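Local structure of glutaredoxin-like protein NrdH (Escherichia coli, 1H75) at residues 15-18 and 19-23; 41-45 and 46-50; 66-69 and 70-73. The protein probably carries electrons to the NrdEF ribonucleotide reductase system as a small redox protein of the glutaredoxin family. All blocks are in the same frame, centred on the assembly; numbering follows the deposited sequence.

Contact 1 of 3, residues 15-18 and 19-23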
ATOM      1  N   HIS A  15      -5.238   5.684  -5.014  1.00 20.84           N
ATOM      2  CA  HIS A  15      -4.598   6.642  -5.913  1.00 23.43           C
ATOM      3  C   HIS A  15      -3.834   7.692  -5.110  1.00 21.06           C
ATOM      4  O   HIS A  15      -2.699   8.051  -5.463  1.00 20.36           O
ATOM      5  CB  HIS A  15      -5.653   7.310  -6.811  1.00 26.71           C
ATOM      6  CG  HIS A  15      -5.079   8.265  -7.811  1.00 32.08           C
ATOM      7  ND1 HIS A  15      -4.816   9.587  -7.516  1.00 34.91           N
ATOM      8  CD2 HIS A  15      -4.687   8.082  -9.095  1.00 34.42           C
ATOM      9  CE1 HIS A  15      -4.287  10.175  -8.575  1.00 35.36           C
ATOM     10  NE2 HIS A  15      -4.197   9.284  -9.545  1.00 34.24           N
ATOM     11  N   ALA A  16      -4.432   8.168  -4.016  1.00 19.48           N
ATOM     12  CA  ALA A  16      -3.770   9.167  -3.176  1.00 18.63           C
ATOM     13  C   ALA A  16      -2.441   8.607  -2.660  1.00 18.51           C
ATOM     14  O   ALA A  16      -1.418   9.301  -2.614  1.00 18.25           O
ATOM     15  CB  ALA A  16      -4.661   9.545  -2.005  1.00 17.05           C
ATOM     16  N   THR A  17      -2.461   7.341  -2.269  1.00 18.17           N
ATOM     17  CA  THR A  17      -1.255   6.699  -1.750  1.00 15.98           C
ATOM     18  C   THR A  17      -0.147   6.590  -2.798  1.00 17.40           C
ATOM     19  O   THR A  17       1.021   6.878  -2.510  1.00 15.32           O
ATOM     20  CB  THR A  17      -1.613   5.301  -1.195  1.00 15.15           C
ATOM     21  OG1 THR A  17      -2.510   5.463  -0.085  1.00 15.28           O
ATOM     22  CG2 THR A  17      -0.347   4.552  -0.748  1.00 15.24           C
ATOM     23  N   LYS A  18      -0.504   6.171  -4.010  1.00 15.35           N
ATOM     24  CA  LYS A  18       0.452   6.031  -5.103  1.00 17.74           C
ATOM     25  C   LYS A  18       1.088   7.390  -5.403  1.00 18.49           C
ATOM     26  O   LYS A  18       2.310   7.516  -5.503  1.00 19.96           O
ATOM     27  CB  LYS A  18      -0.258   5.488  -6.353  1.00 21.27           C
ATOM     28  CG  LYS A  18       0.566   5.518  -7.633  1.00 25.63           C
ATOM     29  CD  LYS A  18      -0.242   4.940  -8.801  1.00 30.10           C
ATOM     30  CE  LYS A  18       0.459   5.142 -10.138  1.00 33.59           C
ATOM     31  NZ  LYS A  18      -0.316   4.521 -11.252  1.00 38.02           N
ATOM     32  N   ARG A  19       0.243   8.398  -5.546  1.00 18.63           N
ATOM     33  CA  ARG A  19       0.689   9.757  -5.822  1.00 20.89           C
ATOM     34  C   ARG A  19       1.619  10.271  -4.717  1.00 19.40           C
ATOM     35  O   ARG A  19       2.627  10.923  -4.996  1.00 20.15           O
ATOM     36  CB  ARG A  19      -0.523  10.688  -5.934  1.00 23.18           C
ATOM     37  CG  ARG A  19      -0.183  12.163  -6.148  1.00 29.89           C
ATOM     38  CD  ARG A  19       0.177  12.470  -7.598  1.00 32.86           C
ATOM     39  NE  ARG A  19       1.372  11.762  -8.043  1.00 37.01           N
ATOM     40  CZ  ARG A  19       1.962  11.962  -9.219  1.00 38.32           C
ATOM     41  NH1 ARG A  19       1.463  12.857 -10.068  1.00 39.49           N
ATOM     42  NH2 ARG A  19       3.037  11.260  -9.557  1.00 36.17           N
ATOM     43  N   ALA A  20       1.272   9.985  -3.467  1.00 17.54           N
ATOM     44  CA  ALA A  20       2.082  10.433  -2.334  1.00 16.47           C
ATOM     45  C   ALA A  20       3.462   9.791  -2.385  1.00 16.06           C
ATOM     46  O   ALA A  20       4.484  10.448  -2.103  1.00 14.51           O
ATOM     47  CB  ALA A  20       1.391  10.085  -1.023  1.00 16.80           C
ATOM     48  N   MET A  21       3.501   8.509  -2.727  1.00 15.40           N
ATOM     49  CA  MET A  21       4.791   7.828  -2.809  1.00 16.99           C
ATOM     50  C   MET A  21       5.618   8.381  -3.976  1.00 16.78           C
ATOM     51  O   MET A  21       6.831   8.571  -3.855  1.00 17.75           O
ATOM     52  CB  MET A  21       4.570   6.332  -2.953  1.00 17.39           C
ATOM     53  CG  MET A  21       3.933   5.761  -1.696  1.00 16.73           C
ATOM     54  SD  MET A  21       4.338   4.031  -1.492  1.00 20.26           S
ATOM     55  CE  MET A  21       3.328   3.595  -0.039  1.00 18.30           C
ATOM     56  N   GLU A  22       4.965   8.639  -5.102  1.00 18.43           N
ATOM     57  CA  GLU A  22       5.667   9.181  -6.254  1.00 17.91           C
ATOM     58  C   GLU A  22       6.192  10.580  -5.944  1.00 18.56           C
ATOM     59  O   GLU A  22       7.286  10.954  -6.386  1.00 18.59           O
ATOM     60  CB  GLU A  22       4.731   9.210  -7.474  1.00 20.91           C
ATOM     61  CG  GLU A  22       4.329   7.790  -7.918  1.00 22.32           C
ATOM     62  CD  GLU A  22       3.238   7.757  -8.982  1.00 24.75           C
ATOM     63  OE1 GLU A  22       3.128   6.709  -9.654  1.00 30.63           O
ATOM     64  OE2 GLU A  22       2.488   8.742  -9.142  1.00 26.58           O
ATOM     65  N   ASN A  23       5.425  11.344  -5.170  1.00 16.84           N
ATOM     66  CA  ASN A  23       5.823  12.697  -4.819  1.00 17.73           C
ATOM     67  C   ASN A  23       7.095  12.689  -3.969  1.00 16.70           C
ATOM     68  O   ASN A  23       7.830  13.675  -3.947  1.00 16.39           O
ATOM     69  CB  ASN A  23       4.714  13.423  -4.054  1.00 19.31           C
ATOM     70  CG  ASN A  23       3.575  13.876  -4.947  1.00 20.22           C
ATOM     71  OD1 ASN A  23       3.684  13.831  -6.171  1.00 23.26           O
ATOM     72  ND2 ASN A  23       2.482  14.329  -4.335  1.00 22.29           N
TER
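Lys-18 and Glu-22 meet one helical turn apart, and the lysine can be followed atom by atom. Its CB lies 3.1 Å from Arg-19 N, a spacing set by the chain itself. CG, anti to the backbone N (chi1 170°), turns the chain toward Glu-22, whose OE1 lies 3.5 Å from it. CD keeps to the same oxygen, and CE comes closest, 3.1 Å from Glu-22 OE1. The extended chain then carries NZ past the carboxylate to 4.4 Å from Glu-22 OE1, beyond a salt bridge, so any attraction there is probably weak. The other carboxylate oxygen is engaged: Arg-19, bent at chi2 and chi3, brings NH2 to 2.6 Å from Glu-22 OE2 in a salt bridge. On the inner face Thr-17 and Met-21 run side by side, CG2 of Thr-17 3.9 Å from CE of Met-21, while Thr-17 OG1 hydrogen-bonds Gln-13 O. Backbone i+4 bonds join the turns, the straightest from Arg-19 N to His-15 O (173°). With charged residues outside and Thr-17 and Met-21 packed on Ile-5 of strand 3-7, this is the amphipathic helix of the beta-alpha-beta unit, beginning just after the first cysteine of the CxxC motif, as in thioredoxin-fold proteins.

Contact 2 of 3, residues 41-45 and 46-50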
ATOM      1  N   GLU A  41      -7.293 -12.611  -0.382  1.00 15.56           N
ATOM      2  CA  GLU A  41      -7.541 -13.582   0.684  1.00 16.86           C
ATOM      3  C   GLU A  41      -6.505 -13.457   1.787  1.00 16.32           C
ATOM      4  O   GLU A  41      -6.854 -13.481   2.986  1.00 16.35           O
ATOM      5  CB  GLU A  41      -7.539 -15.012   0.116  1.00 19.38           C
ATOM      6  CG  GLU A  41      -8.702 -15.253  -0.846  1.00 26.66           C
ATOM      7  CD  GLU A  41      -8.622 -16.582  -1.605  1.00 31.70           C
ATOM      8  OE1 GLU A  41      -9.569 -16.859  -2.370  1.00 36.25           O
ATOM      9  OE2 GLU A  41      -7.631 -17.346  -1.452  1.00 35.61           O
ATOM     10  N   ALA A  42      -5.242 -13.307   1.390  1.00 15.68           N
ATOM     11  CA  ALA A  42      -4.155 -13.173   2.367  1.00 15.14           C
ATOM     12  C   ALA A  42      -4.351 -11.917   3.218  1.00 15.48           C
ATOM     13  O   ALA A  42      -4.128 -11.954   4.438  1.00 15.85           O
ATOM     14  CB  ALA A  42      -2.795 -13.113   1.671  1.00 16.87           C
ATOM     15  N   LEU A  43      -4.737 -10.806   2.584  1.00 14.06           N
ATOM     16  CA  LEU A  43      -4.962  -9.562   3.328  1.00 13.77           C
ATOM     17  C   LEU A  43      -6.149  -9.725   4.281  1.00 15.63           C
ATOM     18  O   LEU A  43      -6.119  -9.252   5.416  1.00 14.84           O
ATOM     19  CB  LEU A  43      -5.229  -8.400   2.352  1.00 15.72           C
ATOM     20  CG  LEU A  43      -4.043  -8.062   1.440  1.00 16.42           C
ATOM     21  CD1 LEU A  43      -4.468  -6.966   0.446  1.00 16.81           C
ATOM     22  CD2 LEU A  43      -2.833  -7.592   2.277  1.00 16.96           C
ATOM     23  N   ARG A  44      -7.210 -10.383   3.832  1.00 14.76           N
ATOM     24  CA  ARG A  44      -8.355 -10.582   4.736  1.00 16.22           C
ATOM     25  C   ARG A  44      -7.977 -11.418   5.952  1.00 16.93           C
ATOM     26  O   ARG A  44      -8.461 -11.162   7.056  1.00 15.95           O
ATOM     27  CB  ARG A  44      -9.513 -11.259   4.012  1.00 19.28           C
ATOM     28  CG  ARG A  44     -10.237 -10.337   3.062  1.00 23.19           C
ATOM     29  CD  ARG A  44     -11.554 -10.966   2.610  1.00 25.94           C
ATOM     30  NE  ARG A  44     -11.337 -12.199   1.862  1.00 29.66           N
ATOM     31  CZ  ARG A  44     -11.162 -12.256   0.544  1.00 30.97           C
ATOM     32  NH1 ARG A  44     -11.186 -11.145  -0.179  1.00 32.27           N
ATOM     33  NH2 ARG A  44     -10.944 -13.425  -0.041  1.00 32.21           N
ATOM     34  N   ALA A  45      -7.087 -12.393   5.760  1.00 16.62           N
ATOM     35  CA  ALA A  45      -6.664 -13.267   6.856  1.00 18.42           C
ATOM     36  C   ALA A  45      -5.825 -12.512   7.885  1.00 17.70           C
ATOM     37  O   ALA A  45      -5.719 -12.952   9.033  1.00 16.74           O
ATOM     38  CB  ALA A  45      -5.876 -14.467   6.301  1.00 18.90           C
ATOM     39  N   GLN A  46      -5.235 -11.391   7.469  1.00 16.39           N
ATOM     40  CA  GLN A  46      -4.419 -10.550   8.344  1.00 17.00           C
ATOM     41  C   GLN A  46      -5.273  -9.447   8.964  1.00 16.68           C
ATOM     42  O   GLN A  46      -4.761  -8.545   9.637  1.00 16.00           O
ATOM     43  CB  GLN A  46      -3.259  -9.929   7.571  1.00 20.20           C
ATOM     44  CG  GLN A  46      -2.253 -10.947   7.038  1.00 24.94           C
ATOM     45  CD  GLN A  46      -1.672 -11.845   8.135  1.00 28.11           C
ATOM     46  OE1 GLN A  46      -1.781 -13.078   8.078  1.00 30.71           O
ATOM     47  NE2 GLN A  46      -1.048 -11.229   9.128  1.00 27.37           N
ATOM     48  N   GLY A  47      -6.567  -9.499   8.675  1.00 15.16           N
ATOM     49  CA  GLY A  47      -7.508  -8.565   9.269  1.00 15.23           C
ATOM     50  C   GLY A  47      -7.800  -7.240   8.598  1.00 15.17           C
ATOM     51  O   GLY A  47      -8.567  -6.445   9.131  1.00 14.77           O
ATOM     52  N   PHE A  48      -7.221  -6.995   7.430  1.00 14.45           N
ATOM     53  CA  PHE A  48      -7.465  -5.735   6.766  1.00 14.59           C
ATOM     54  C   PHE A  48      -8.897  -5.676   6.268  1.00 15.70           C
ATOM     55  O   PHE A  48      -9.458  -6.692   5.818  1.00 16.77           O
ATOM     56  CB  PHE A  48      -6.490  -5.582   5.608  1.00 14.57           C
ATOM     57  CG  PHE A  48      -5.083  -5.422   6.060  1.00 14.53           C
ATOM     58  CD1 PHE A  48      -4.163  -6.463   5.918  1.00 14.55           C
ATOM     59  CD2 PHE A  48      -4.679  -4.229   6.648  1.00 15.03           C
ATOM     60  CE1 PHE A  48      -2.863  -6.306   6.356  1.00 15.23           C
ATOM     61  CE2 PHE A  48      -3.388  -4.073   7.089  1.00 15.66           C
ATOM     62  CZ  PHE A  48      -2.477  -5.105   6.943  1.00 15.22           C
ATOM     63  N   ARG A  49      -9.481  -4.485   6.341  1.00 16.42           N
ATOM     64  CA  ARG A  49     -10.879  -4.299   5.932  1.00 18.21           C
ATOM     65  C   ARG A  49     -11.086  -3.152   4.946  1.00 19.48           C
ATOM     66  O   ARG A  49     -12.215  -2.843   4.557  1.00 18.17           O
ATOM     67  CB  ARG A  49     -11.756  -4.074   7.174  1.00 20.66           C
ATOM     68  CG  ARG A  49     -11.555  -5.116   8.265  1.00 23.63           C
ATOM     69  CD  ARG A  49     -12.826  -5.456   9.063  1.00 30.56           C
ATOM     70  NE  ARG A  49     -13.627  -4.305   9.479  1.00 30.67           N
ATOM     71  CZ  ARG A  49     -14.750  -4.410  10.187  1.00 35.58           C
ATOM     72  NH1 ARG A  49     -15.192  -5.608  10.553  1.00 36.95           N
ATOM     73  NH2 ARG A  49     -15.442  -3.330  10.531  1.00 35.09           N
ATOM     74  N   GLN A  50     -10.000  -2.509   4.533  1.00 19.03           N
ATOM     75  CA  GLN A  50     -10.113  -1.408   3.587  1.00 19.95           C
ATOM     76  C   GLN A  50      -8.865  -1.352   2.733  1.00 18.75           C
ATOM     77  O   GLN A  50      -7.831  -1.919   3.092  1.00 16.87           O
ATOM     78  CB  GLN A  50     -10.282  -0.079   4.322  1.00 22.73           C
ATOM     79  CG  GLN A  50      -9.079   0.306   5.143  1.00 23.92           C
ATOM     80  CD  GLN A  50      -9.165   1.723   5.716  1.00 26.72           C
ATOM     81  OE1 GLN A  50      -8.296   2.141   6.478  1.00 26.84           O
ATOM     82  NE2 GLN A  50     -10.211   2.464   5.346  1.00 25.92           N
TER
HETATM   83  O   HOH W   1      -2.355 -14.016   5.502  1.00 25.90           O
HETATM   84  O   HOH W   2     -10.399  -9.101   7.284  1.00 29.39           O
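Phe-48 N bonds to Leu-43 O and Gly-47 N to Arg-44 O as helix 37-45 gives way to a loop, the two bonds that define a Schellman motif, with Gly-47 at positive phi (89°). Phe-48 N lies 3.2 Å from Leu-43 O, with an N-H...O angle of 153°. Gln-46 N is an additional, less straight donor to Leu-43 O, reaching it from the opposite face of the carbonyl plane. It comes from above that plane, as does Gly-47 N over the carbonyl of Arg-44, 3.0 Å from Arg-44 O. With this phi and a psi near 3°, a side chain at Gly-47 would collide with the carbonyl oxygen of Gln-46, so the position suits a residue without one.

The apolar part is a crossing of Leu-43 and Phe-48: CD2 of Leu-43 stands 4.0 Å from CD1 of Phe-48. The same ring atom is 3.4 Å from Leu-43 O, which lies at the ring edge, near its plane. Phe-48 CG is anti to its own carbonyl carbon (chi1 -68°), which swings the ring back beside the helix end. Gln-46 CG lies 3.4 Å from Ala-42 O, and a bend at chi2 turns OE1 back to a water, 2.8 Å from Gln-46 OE1, that donates to it and to Ala-42 O. A second water donates to Arg-44 O and Phe-48 O, bridging the last turn and the loop. The chemistry implies a helix end where the oxygens of Ala-42, Leu-43 and Arg-44 are served by amides and water, while the Leu-43 and Phe-48 side chains pack against Val-53 of strand 53-56.

Contact 3 of 3, residues 66-69 and 70-73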
ATOM      1  N   PRO A  66      -0.886   9.370   5.122  1.00 15.44           N
ATOM      2  CA  PRO A  66       0.285  10.205   4.836  1.00 15.16           C
ATOM      3  C   PRO A  66       1.334  10.040   5.935  1.00 14.66           C
ATOM      4  O   PRO A  66       2.530  10.012   5.671  1.00 15.28           O
ATOM      5  CB  PRO A  66      -0.280  11.624   4.860  1.00 16.50           C
ATOM      6  CG  PRO A  66      -1.683  11.458   4.500  1.00 18.73           C
ATOM      7  CD  PRO A  66      -2.128  10.162   5.128  1.00 16.60           C
ATOM      8  N   ASP A  67       0.872   9.951   7.181  1.00 13.37           N
ATOM      9  CA  ASP A  67       1.805   9.827   8.292  1.00 14.15           C
ATOM     10  C   ASP A  67       2.617   8.546   8.270  1.00 14.29           C
ATOM     11  O   ASP A  67       3.774   8.516   8.725  1.00 15.50           O
ATOM     12  CB  ASP A  67       1.074   9.952   9.627  1.00 13.34           C
ATOM     13  CG  ASP A  67      -0.029   8.927   9.805  1.00 14.64           C
ATOM     14  OD1 ASP A  67      -0.158   8.428  10.941  1.00 18.53           O
ATOM     15  OD2 ASP A  67      -0.791   8.641   8.851  1.00 14.04           O
ATOM     16  N   MET A  68       2.011   7.467   7.779  1.00 13.54           N
ATOM     17  CA  MET A  68       2.741   6.207   7.695  1.00 12.25           C
ATOM     18  C   MET A  68       3.652   6.201   6.457  1.00 13.63           C
ATOM     19  O   MET A  68       4.736   5.617   6.476  1.00 13.04           O
ATOM     20  CB  MET A  68       1.767   5.015   7.607  1.00 11.66           C
ATOM     21  CG  MET A  68       0.974   4.756   8.908  1.00 12.21           C
ATOM     22  SD  MET A  68       1.995   4.445  10.356  1.00 15.73           S
ATOM     23  CE  MET A  68       2.409   2.735  10.061  1.00 15.74           C
ATOM     24  N   ILE A  69       3.201   6.859   5.394  1.00 13.58           N
ATOM     25  CA  ILE A  69       3.985   6.935   4.170  1.00 14.41           C
ATOM     26  C   ILE A  69       5.281   7.659   4.485  1.00 15.12           C
ATOM     27  O   ILE A  69       6.334   7.306   3.967  1.00 15.38           O
ATOM     28  CB  ILE A  69       3.209   7.672   3.054  1.00 14.69           C
ATOM     29  CG1 ILE A  69       2.028   6.800   2.610  1.00 14.64           C
ATOM     30  CG2 ILE A  69       4.130   7.944   1.867  1.00 16.19           C
ATOM     31  CD1 ILE A  69       1.009   7.502   1.712  1.00 14.91           C
ATOM     32  N   ASN A  70       5.195   8.654   5.361  1.00 16.44           N
ATOM     33  CA  ASN A  70       6.372   9.407   5.744  1.00 16.94           C
ATOM     34  C   ASN A  70       7.372   8.563   6.508  1.00 17.61           C
ATOM     35  O   ASN A  70       8.537   8.941   6.611  1.00 19.17           O
ATOM     36  CB  ASN A  70       5.982  10.649   6.547  1.00 17.77           C
ATOM     37  CG  ASN A  70       5.527  11.776   5.657  1.00 19.77           C
ATOM     38  OD1 ASN A  70       5.803  11.777   4.451  1.00 21.44           O
ATOM     39  ND2 ASN A  70       4.838  12.749   6.234  1.00 21.05           N
ATOM     40  N   ARG A  71       6.935   7.414   7.029  1.00 14.67           N
ATOM     41  CA  ARG A  71       7.874   6.543   7.735  1.00 15.25           C
ATOM     42  C   ARG A  71       8.724   5.717   6.766  1.00 15.71           C
ATOM     43  O   ARG A  71       9.605   4.977   7.197  1.00 17.27           O
ATOM     44  CB  ARG A  71       7.130   5.623   8.707  1.00 16.06           C
ATOM     45  CG  ARG A  71       6.476   6.411   9.839  1.00 17.63           C
ATOM     46  CD  ARG A  71       5.918   5.493  10.917  1.00 20.81           C
ATOM     47  NE  ARG A  71       6.964   4.614  11.426  1.00 20.42           N
ATOM     48  CZ  ARG A  71       6.754   3.564  12.210  1.00 22.74           C
ATOM     49  NH1 ARG A  71       5.526   3.248  12.590  1.00 22.50           N
ATOM     50  NH2 ARG A  71       7.786   2.818  12.599  1.00 23.95           N
ATOM     51  N   LEU A  72       8.463   5.860   5.470  1.00 15.48           N
ATOM     52  CA  LEU A  72       9.204   5.134   4.441  1.00 15.55           C
ATOM     53  C   LEU A  72      10.416   5.896   3.875  1.00 15.86           C
ATOM     54  O   LEU A  72      11.090   5.390   2.978  1.00 17.09           O
ATOM     55  CB  LEU A  72       8.267   4.778   3.278  1.00 16.30           C
ATOM     56  CG  LEU A  72       7.036   3.959   3.693  1.00 17.81           C
ATOM     57  CD1 LEU A  72       6.213   3.634   2.455  1.00 18.96           C
ATOM     58  CD2 LEU A  72       7.466   2.688   4.416  1.00 20.03           C
ATOM     59  N   HIS A  73      10.690   7.100   4.376  1.00 17.25           N
ATOM     60  CA  HIS A  73      11.829   7.863   3.863  1.00 15.85           C
ATOM     61  C   HIS A  73      13.092   7.064   4.114  1.00 18.12           C
ATOM     62  O   HIS A  73      13.264   6.447   5.160  1.00 18.96           O
ATOM     63  CB  HIS A  73      11.902   9.266   4.488  1.00 15.11           C
ATOM     64  CG  HIS A  73      10.958  10.244   3.857  1.00 15.28           C
ATOM     65  ND1 HIS A  73      11.039  10.598   2.528  1.00 16.80           N
ATOM     66  CD2 HIS A  73       9.889  10.911   4.360  1.00 14.53           C
ATOM     67  CE1 HIS A  73      10.060  11.434   2.236  1.00 16.66           C
ATOM     68  NE2 HIS A  73       9.350  11.640   3.331  1.00 16.78           N
TER
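Met-68 O accepts the shortest backbone bond of this turn, from Arg-71 N at 2.9 Å, the amide hanging above the carbonyl plane rather than on a lone pair. This i+3 bond marks where the C-terminal helix of the glutaredoxin-like fold, 66-69, tightens into a 3-10 segment. Before it, Asn-70 N still makes the i+4 bond to Pro-66 O; after it, Leu-72 N repeats the i+3 pattern, 3.0 Å from Ile-69 O.

Asn-70 folds its amide back over the preceding turn: with CG anti to the carbonyl carbon (chi1 -80°), CG lies 3.5 Å from Pro-66 O. Its OD1 accepts a hydrogen bond from Arg-24 NE, tying this turn to the loop after helix 12-23. Replacing Asn-70 with an alanine would probably leave Arg-24 NE without this acceptor, the arginine keeping only its other contacts, such as that to Ala-20 O.

On the inner face Leu-72 CB sits 3.3 Å from Ile-69 O, and both side chains press on Trp-61 of strand 59-62 and on Phe-26. Toward solvent, Asp-67 turns its carboxylate to a salt bridge with Arg-65. Met-68 and Arg-71 run side by side: bends at chi2 and chi3 curl the methionine back along its neighbour, setting SD 4.1 Å from Arg-71 CD and CE obliquely against the guanidinium, 4.0 Å from Arg-71 NH1.

Contacts 1 and 3 touch, their centres about 11 Å apart. Ala-20 CB meets Ile-69 CD1 at 3.8 Å, and Met-21 CE meets Leu-72 CD1 at the same distance, so the inner face of helix 12-23 and the C-terminal turn share a core. Contact 2 stands apart: its centre is about 22 Å from that of contact 1, on the opposite side of the chain's centre, and about 21 Å from that of contact 3, with nearest atoms about 9 Å away in each case. Of the three, contact 1 lies on the helix that begins between the probable redox-active Cys-11 and Cys-14, with the side chain of His-15 near that pair but not touching it.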